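Probable adenylyl-sulfate kinase (Synechocystis sp., PDB 5CB8) catalyses the ATP-dependent 3'-phosphorylation of adenosine 5'-phosphosulfate to 3'-phosphoadenylyl sulfate, the activated sulfate of sulfur metabolism. Local coordinates at residues 32-37 and 140-145; 92-97 and 117-122. One frame throughout, in Å; residues are numbered along the deposited sequence.

How the contacts relate
The chain enters the parallel sheet through strand 26-31 and runs straight into the glycine-rich loop 32-37, the first half of contact 1. Strand 56-60 and several helices follow before residues 92-97 end helix 76-94. The chain then makes strand 99-103 and helix 109-119, and at 117-122 it returns to close the short loop of contact 2. Only after strand 122-127 and helix 131-137 does segment 140-145 come back to the glycine-rich loop, so contact 2 nests inside contact 1. The two lie on opposite sides of the chain's centre, with centres about 29 Å apart: contact 1 joins the probable ATP loop to the pocket of adenosine-5'-phosphosulfate, contact 2 two helix ends.

Contact 1: residues 32-37 and 140-145. With ADX (adenosine-5'-phosphosulfate), chain G; SO4 (sulfate ion), chain H.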
loop_
_atom_site.group_PDB
_atom_site.type_symbol
_atom_site.label_atom_id
_atom_site.label_comp_id
_atom_site.label_asym_id
_atom_site.label_seq_id
_atom_site.Cartn_x
_atom_site.Cartn_y
_atom_site.Cartn_z
ATOM N N GLY B 32 19.180 -3.597 -7.736
ATOM C CA GLY B 32 20.177 -4.113 -8.663
ATOM C C GLY B 32 19.651 -4.149 -10.084
ATOM O O GLY B 32 18.460 -3.922 -10.305
ATOM N N LEU B 33 20.527 -4.458 -11.042
ATOM C CA LEU B 33 20.160 -4.446 -12.465
ATOM C C LEU B 33 19.082 -5.466 -12.790
ATOM O O LEU B 33 18.887 -6.429 -12.042
ATOM C CB LEU B 33 21.391 -4.757 -13.328
ATOM C CG LEU B 33 22.559 -3.768 -13.223
ATOM C CD1 LEU B 33 23.720 -4.218 -14.103
ATOM C CD2 LEU B 33 22.080 -2.381 -13.634
ATOM N N SER B 34 18.392 -5.268 -13.915
ATOM C CA SER B 34 17.505 -6.307 -14.447
ATOM C C SER B 34 18.331 -7.548 -14.738
ATOM O O SER B 34 19.348 -7.471 -15.439
ATOM C CB SER B 34 16.822 -5.842 -15.733
ATOM O OG SER B 34 16.246 -6.943 -16.438
ATOM N N GLY B 35 17.910 -8.689 -14.202
ATOM C CA GLY B 35 18.618 -9.933 -14.462
ATOM C C GLY B 35 19.678 -10.280 -13.429
ATOM O O GLY B 35 20.285 -11.338 -13.508
ATOM N N ALA B 36 19.909 -9.400 -12.459
ATOM C CA ALA B 36 20.973 -9.622 -11.474
ATOM C C ALA B 36 20.654 -10.731 -10.462
ATOM O O ALA B 36 21.533 -11.160 -9.712
ATOM C CB ALA B 36 21.310 -8.320 -10.745
ATOM N N GLY B 37 19.401 -11.185 -10.431
ATOM C CA GLY B 37 19.029 -12.294 -9.561
ATOM C C GLY B 37 18.232 -11.888 -8.327
ATOM O O GLY B 37 18.134 -12.662 -7.368
ATOM N N LYS B 140 14.741 -12.055 -20.071
ATOM C CA LYS B 140 13.449 -11.683 -20.650
ATOM C C LYS B 140 13.595 -11.017 -22.012
ATOM O O LYS B 140 12.623 -10.485 -22.548
ATOM C CB LYS B 140 12.699 -10.742 -19.703
ATOM C CG LYS B 140 12.442 -11.336 -18.318
ATOM C CD LYS B 140 11.681 -10.352 -17.447
ATOM C CE LYS B 140 11.641 -10.814 -15.998
ATOM N NZ LYS B 140 11.063 -9.747 -15.132
ATOM N N GLY B 141 14.808 -11.028 -22.559
ATOM C CA GLY B 141 15.060 -10.477 -23.882
ATOM C C GLY B 141 15.120 -8.960 -23.911
ATOM O O GLY B 141 15.151 -8.356 -24.987
ATOM N N LEU B 142 15.151 -8.337 -22.738
ATOM C CA LEU B 142 15.058 -6.882 -22.650
ATOM C C LEU B 142 16.334 -6.151 -23.057
ATOM O O LEU B 142 16.270 -5.052 -23.613
ATOM C CB LEU B 142 14.643 -6.457 -21.242
ATOM C CG LEU B 142 13.301 -7.008 -20.770
ATOM C CD1 LEU B 142 13.126 -6.760 -19.266
ATOM C CD2 LEU B 142 12.182 -6.368 -21.561
ATOM N N TYR B 143 17.495 -6.746 -22.793
ATOM C CA TYR B 143 18.749 -6.106 -23.182
ATOM C C TYR B 143 18.869 -5.986 -24.703
ATOM O O TYR B 143 19.329 -4.967 -25.222
ATOM C CB TYR B 143 19.949 -6.869 -22.601
ATOM C CG TYR B 143 20.125 -6.607 -21.123
ATOM C CD1 TYR B 143 19.479 -7.395 -20.175
ATOM C CD2 TYR B 143 20.918 -5.559 -20.677
ATOM C CE1 TYR B 143 19.636 -7.148 -18.815
ATOM C CE2 TYR B 143 21.081 -5.309 -19.322
ATOM C CZ TYR B 143 20.439 -6.105 -18.401
ATOM O OH TYR B 143 20.603 -5.842 -17.053
ATOM N N ALA B 144 18.464 -7.027 -25.421
ATOM C CA ALA B 144 18.570 -6.976 -26.872
ATOM C C ALA B 144 17.626 -5.897 -27.406
ATOM O O ALA B 144 17.950 -5.200 -28.372
ATOM C CB ALA B 144 18.278 -8.338 -27.492
ATOM N N LYS B 145 16.460 -5.754 -26.777
ATOM C CA LYS B 145 15.511 -4.728 -27.201
ATOM C C LYS B 145 16.015 -3.321 -26.884
ATOM O O LYS B 145 15.713 -2.363 -27.610
ATOM C CB LYS B 145 14.134 -4.956 -26.560
ATOM C CG LYS B 145 13.408 -6.190 -27.101
ATOM C CD LYS B 145 12.031 -6.356 -26.452
ATOM C CE LYS B 145 11.160 -7.358 -27.203
ATOM N NZ LYS B 145 11.704 -8.736 -27.124
HETATM S SB ADX G . 12.091 0.560 -11.069
HETATM O O1B ADX G . 10.899 1.417 -11.037
HETATM O O2B ADX G . 12.491 0.142 -9.713
HETATM O O3B ADX G . 13.178 1.284 -11.741
HETATM P PA ADX G . 11.012 -1.964 -11.390
HETATM O O1A ADX G . 9.707 -1.562 -10.709
HETATM O O2A ADX G . 11.854 -2.900 -10.528
HETATM O O3A ADX G . 11.804 -0.677 -11.892
HETATM O "O5'" ADX G . 10.622 -2.726 -12.744
HETATM C "C5'" ADX G . 11.629 -3.292 -13.529
HETATM C "C4'" ADX G . 11.180 -4.334 -14.395
HETATM O "O4'" ADX G . 10.419 -3.723 -15.498
HETATM C "C3'" ADX G . 12.310 -5.046 -15.002
HETATM O "O3'" ADX G . 12.487 -6.230 -14.358
HETATM C "C2'" ADX G . 11.906 -5.301 -16.404
HETATM O "O2'" ADX G . 11.372 -6.540 -16.507
HETATM C "C1'" ADX G . 10.835 -4.307 -16.716
HETATM N N9 ADX G . 11.196 -3.258 -17.625
HETATM C C8 ADX G . 10.486 -2.854 -18.706
HETATM N N7 ADX G . 11.051 -1.747 -19.200
HETATM C C5 ADX G . 12.121 -1.426 -18.431
HETATM C C6 ADX G . 13.048 -0.386 -18.472
HETATM N N6 ADX G . 12.948 0.662 -19.473
HETATM N N1 ADX G . 14.023 -0.350 -17.541
HETATM C C2 ADX G . 14.094 -1.294 -16.575
HETATM N N3 ADX G . 13.210 -2.301 -16.505
HETATM C C4 ADX G . 12.212 -2.392 -17.417
HETATM S S SO4 H . 16.201 -9.809 -11.364
HETATM O O1 SO4 H . 15.081 -10.194 -10.527
HETATM O O2 SO4 H . 16.882 -10.997 -11.872
HETATM O O3 SO4 H . 17.145 -9.017 -10.562
HETATM O O4 SO4 H . 15.757 -9.000 -12.513
HETATM O O HOH W 1 19.289 -3.511 -16.008
#
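The ring of Tyr-143 presents its edge to the glycine-rich loop: the carbonyl oxygen of Ser-34 lies in the ring plane, beside CE1 and OH, while Phe-154 meets the ring edge-to-face. Leu-131 and Cys-134 of helix 131-137 also pack on this tyrosine. From the edge, Tyr-143 OH donates a hydrogen bond to Ser-34 O, 2.6 Å long, in the carbonyl plane and on a lone pair, with a C=O...donor angle of 142°. One water accepts from Ser-34 N and donates to Tyr-143 OH, so the phenol holds both backbone polar groups of this residue, one directly. With chi1 of 165°, Ser-34 turns OG away from its own N and toward Leu-142, whose CD1 stands 4.2 Å from OG. The same methyl, CD1 of Leu-142, rests 3.3 Å from O2' of adenosine-5'-phosphosulfate. Lys-140 reaches along the ribose in an extended chain, its NZ salt-bridged to Asp-62. Glycines suit 35 and 37, whose positive phi lets the loop wrap an anion: Gly-35 N binds sulfate O4 at 2.8 Å, and Gly-37 N binds O2 at 2.9 Å. The sequence fits a Walker A P-loop, and the sulfate probably marks a phosphate position of ATP. The direct bond and the water bridge thus tie the backbone of Ser-34 to the helix whose Leu-142 lines the pocket of adenosine-5'-phosphosulfate, placing the probable ATP loop beside the other substrate.

Contact 2: residues 92-97 and 117-122; sequences LLTRNG and HTIGDF. With ACT (acetate ion), chain J.
A Schellman motif ends helix 76-94 here, and beside it helix 109-119 runs out into strand 122-127, as one helical layer of this parallel alpha/beta fold closes on its sheet. Thr-94 carries the contact through its methyl: CG2, anti to the backbone N (the OG1 torsion is -61°), lies 3.9 Å from CG2 of Ile-119, the two side chains crossing at about a right angle. That methyl also sits 3.8 Å from Asp-121 O, with CB of Asp-121 close by. A threonine suits the spot because its two branches divide the work: OG1 hydrogen-bonds to Ser-90 O and Thr-27 OG1, leaving the methyl for packing. Ile-119, branched at CB, also fills space against Ser-90 and Thr-27. Glycines serve both helix ends, Gly-97 and Gly-120 each taking positive phi. Asp-121, centre of an inverse gamma turn, sends OD1 to Tyr-194 OH. Toward the second subunit, Arg-95 forms a salt bridge with its Glu-57, and CD2 of Leu-92 lies over one guanidinium face, toward its rim. Asn-96 also hydrogen-bonds to that glutamate, and its ND2 reaches back to Leu-92 O at 2.7 Å, the N-H...acceptor angle being 159° and the oxygen nearly in the amide plane.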
loop_
_atom_site.group_PDB
_atom_site.type_symbol
_atom_site.label_atom_id
_atom_site.label_comp_id
_atom_site.label_asym_id
_atom_site.label_seq_id
_atom_site.Cartn_x
_atom_site.Cartn_y
_atom_site.Cartn_z
ATOM N N LEU B 92 4.118 1.102 6.151
ATOM C CA LEU B 92 2.953 0.740 6.969
ATOM C C LEU B 92 3.059 -0.687 7.505
ATOM O O LEU B 92 2.722 -0.953 8.667
ATOM C CB LEU B 92 1.644 0.916 6.187
ATOM C CG LEU B 92 1.330 2.327 5.710
ATOM C CD1 LEU B 92 -0.080 2.403 5.100
ATOM C CD2 LEU B 92 1.479 3.298 6.856
ATOM N N LEU B 93 3.538 -1.605 6.671
ATOM C CA LEU B 93 3.671 -2.998 7.101
ATOM C C LEU B 93 4.778 -3.142 8.144
ATOM O O LEU B 93 4.602 -3.803 9.165
ATOM C CB LEU B 93 3.932 -3.917 5.897
ATOM C CG LEU B 93 2.735 -4.119 4.960
ATOM C CD1 LEU B 93 3.187 -4.679 3.610
ATOM C CD2 LEU B 93 1.708 -5.054 5.616
ATOM N N THR B 94 5.919 -2.512 7.881
ATOM C CA THR B 94 7.078 -2.611 8.775
ATOM C C THR B 94 6.777 -2.088 10.170
ATOM O O THR B 94 7.140 -2.712 11.173
ATOM C CB THR B 94 8.267 -1.832 8.190
ATOM O OG1 THR B 94 8.618 -2.396 6.923
ATOM C CG2 THR B 94 9.474 -1.889 9.119
ATOM N N ARG B 95 6.104 -0.946 10.249
ATOM C CA ARG B 95 5.843 -0.362 11.558
ATOM C C ARG B 95 4.777 -1.137 12.319
ATOM O O ARG B 95 4.536 -0.862 13.490
ATOM C CB ARG B 95 5.497 1.133 11.455
ATOM C CG ARG B 95 4.103 1.473 10.940
ATOM C CD ARG B 95 4.030 2.988 10.720
ATOM N NE ARG B 95 2.700 3.494 10.387
ATOM C CZ ARG B 95 2.459 4.772 10.099
ATOM N NH1 ARG B 95 3.459 5.649 10.115
ATOM N NH2 ARG B 95 1.230 5.179 9.800
ATOM N N ASN B 96 4.160 -2.119 11.663
ATOM C CA ASN B 96 3.227 -3.012 12.354
ATOM C C ASN B 96 3.774 -4.432 12.528
ATOM O O ASN B 96 3.010 -5.384 12.710
ATOM C CB ASN B 96 1.865 -3.024 11.662
ATOM C CG ASN B 96 1.104 -1.735 11.883
ATOM O OD1 ASN B 96 0.552 -1.513 12.959
ATOM N ND2 ASN B 96 1.096 -0.864 10.879
ATOM N N GLY B 97 5.097 -4.565 12.481
ATOM C CA GLY B 97 5.739 -5.827 12.828
ATOM C C GLY B 97 6.007 -6.793 11.688
ATOM O O GLY B 97 6.576 -7.866 11.909
ATOM N N HIS B 117 15.199 6.246 5.125
ATOM C CA HIS B 117 15.021 7.207 6.209
ATOM C C HIS B 117 13.593 7.197 6.754
ATOM O O HIS B 117 13.371 7.304 7.964
ATOM C CB HIS B 117 15.408 8.603 5.719
ATOM C CG HIS B 117 15.115 9.699 6.699
ATOM N ND1 HIS B 117 14.005 10.507 6.606
ATOM C CD2 HIS B 117 15.806 10.123 7.781
ATOM C CE1 HIS B 117 14.020 11.385 7.599
ATOM N NE2 HIS B 117 15.099 11.172 8.323
ATOM N N THR B 118 12.620 7.067 5.861
ATOM C CA THR B 118 11.219 7.020 6.272
ATOM C C THR B 118 10.915 5.785 7.119
ATOM O O THR B 118 10.236 5.873 8.146
ATOM C CB THR B 118 10.291 7.038 5.043
ATOM O OG1 THR B 118 10.374 8.323 4.411
ATOM C CG2 THR B 118 8.842 6.763 5.442
ATOM N N ILE B 119 11.428 4.639 6.681
ATOM C CA ILE B 119 11.114 3.353 7.297
ATOM C C ILE B 119 11.970 3.056 8.539
ATOM O O ILE B 119 11.476 2.501 9.531
ATOM C CB ILE B 119 11.236 2.228 6.242
ATOM C CG1 ILE B 119 10.177 2.434 5.152
ATOM C CG2 ILE B 119 11.082 0.859 6.882
ATOM C CD1 ILE B 119 10.212 1.407 4.019
ATOM N N GLY B 120 13.250 3.431 8.495
ATOM C CA GLY B 120 14.129 3.259 9.645
ATOM C C GLY B 120 14.627 1.830 9.766
ATOM O O GLY B 120 15.821 1.555 9.581
ATOM N N ASP B 121 13.723 0.911 10.082
ATOM C CA ASP B 121 14.087 -0.503 10.094
ATOM C C ASP B 121 14.121 -1.023 8.668
ATOM O O ASP B 121 13.133 -1.563 8.151
ATOM C CB ASP B 121 13.110 -1.293 10.949
ATOM C CG ASP B 121 13.116 -0.830 12.371
ATOM O OD1 ASP B 121 14.117 -1.100 13.065
ATOM O OD2 ASP B 121 12.144 -0.168 12.779
ATOM N N PHE B 122 15.283 -0.867 8.050
ATOM C CA PHE B 122 15.423 -1.002 6.613
ATOM C C PHE B 122 16.812 -1.549 6.349
ATOM O O PHE B 122 17.800 -1.043 6.898
ATOM C CB PHE B 122 15.283 0.394 6.000
ATOM C CG PHE B 122 15.390 0.438 4.501
ATOM C CD1 PHE B 122 16.634 0.429 3.879
ATOM C CD2 PHE B 122 14.252 0.560 3.719
ATOM C CE1 PHE B 122 16.736 0.497 2.501
ATOM C CE2 PHE B 122 14.344 0.631 2.339
ATOM C CZ PHE B 122 15.592 0.605 1.731
HETATM C C ACT J . 6.947 5.034 12.310
HETATM O O ACT J . 6.583 4.676 13.451
HETATM O OXT ACT J . 6.239 5.895 11.739
HETATM C CH3 ACT J . 8.158 4.447 11.660
#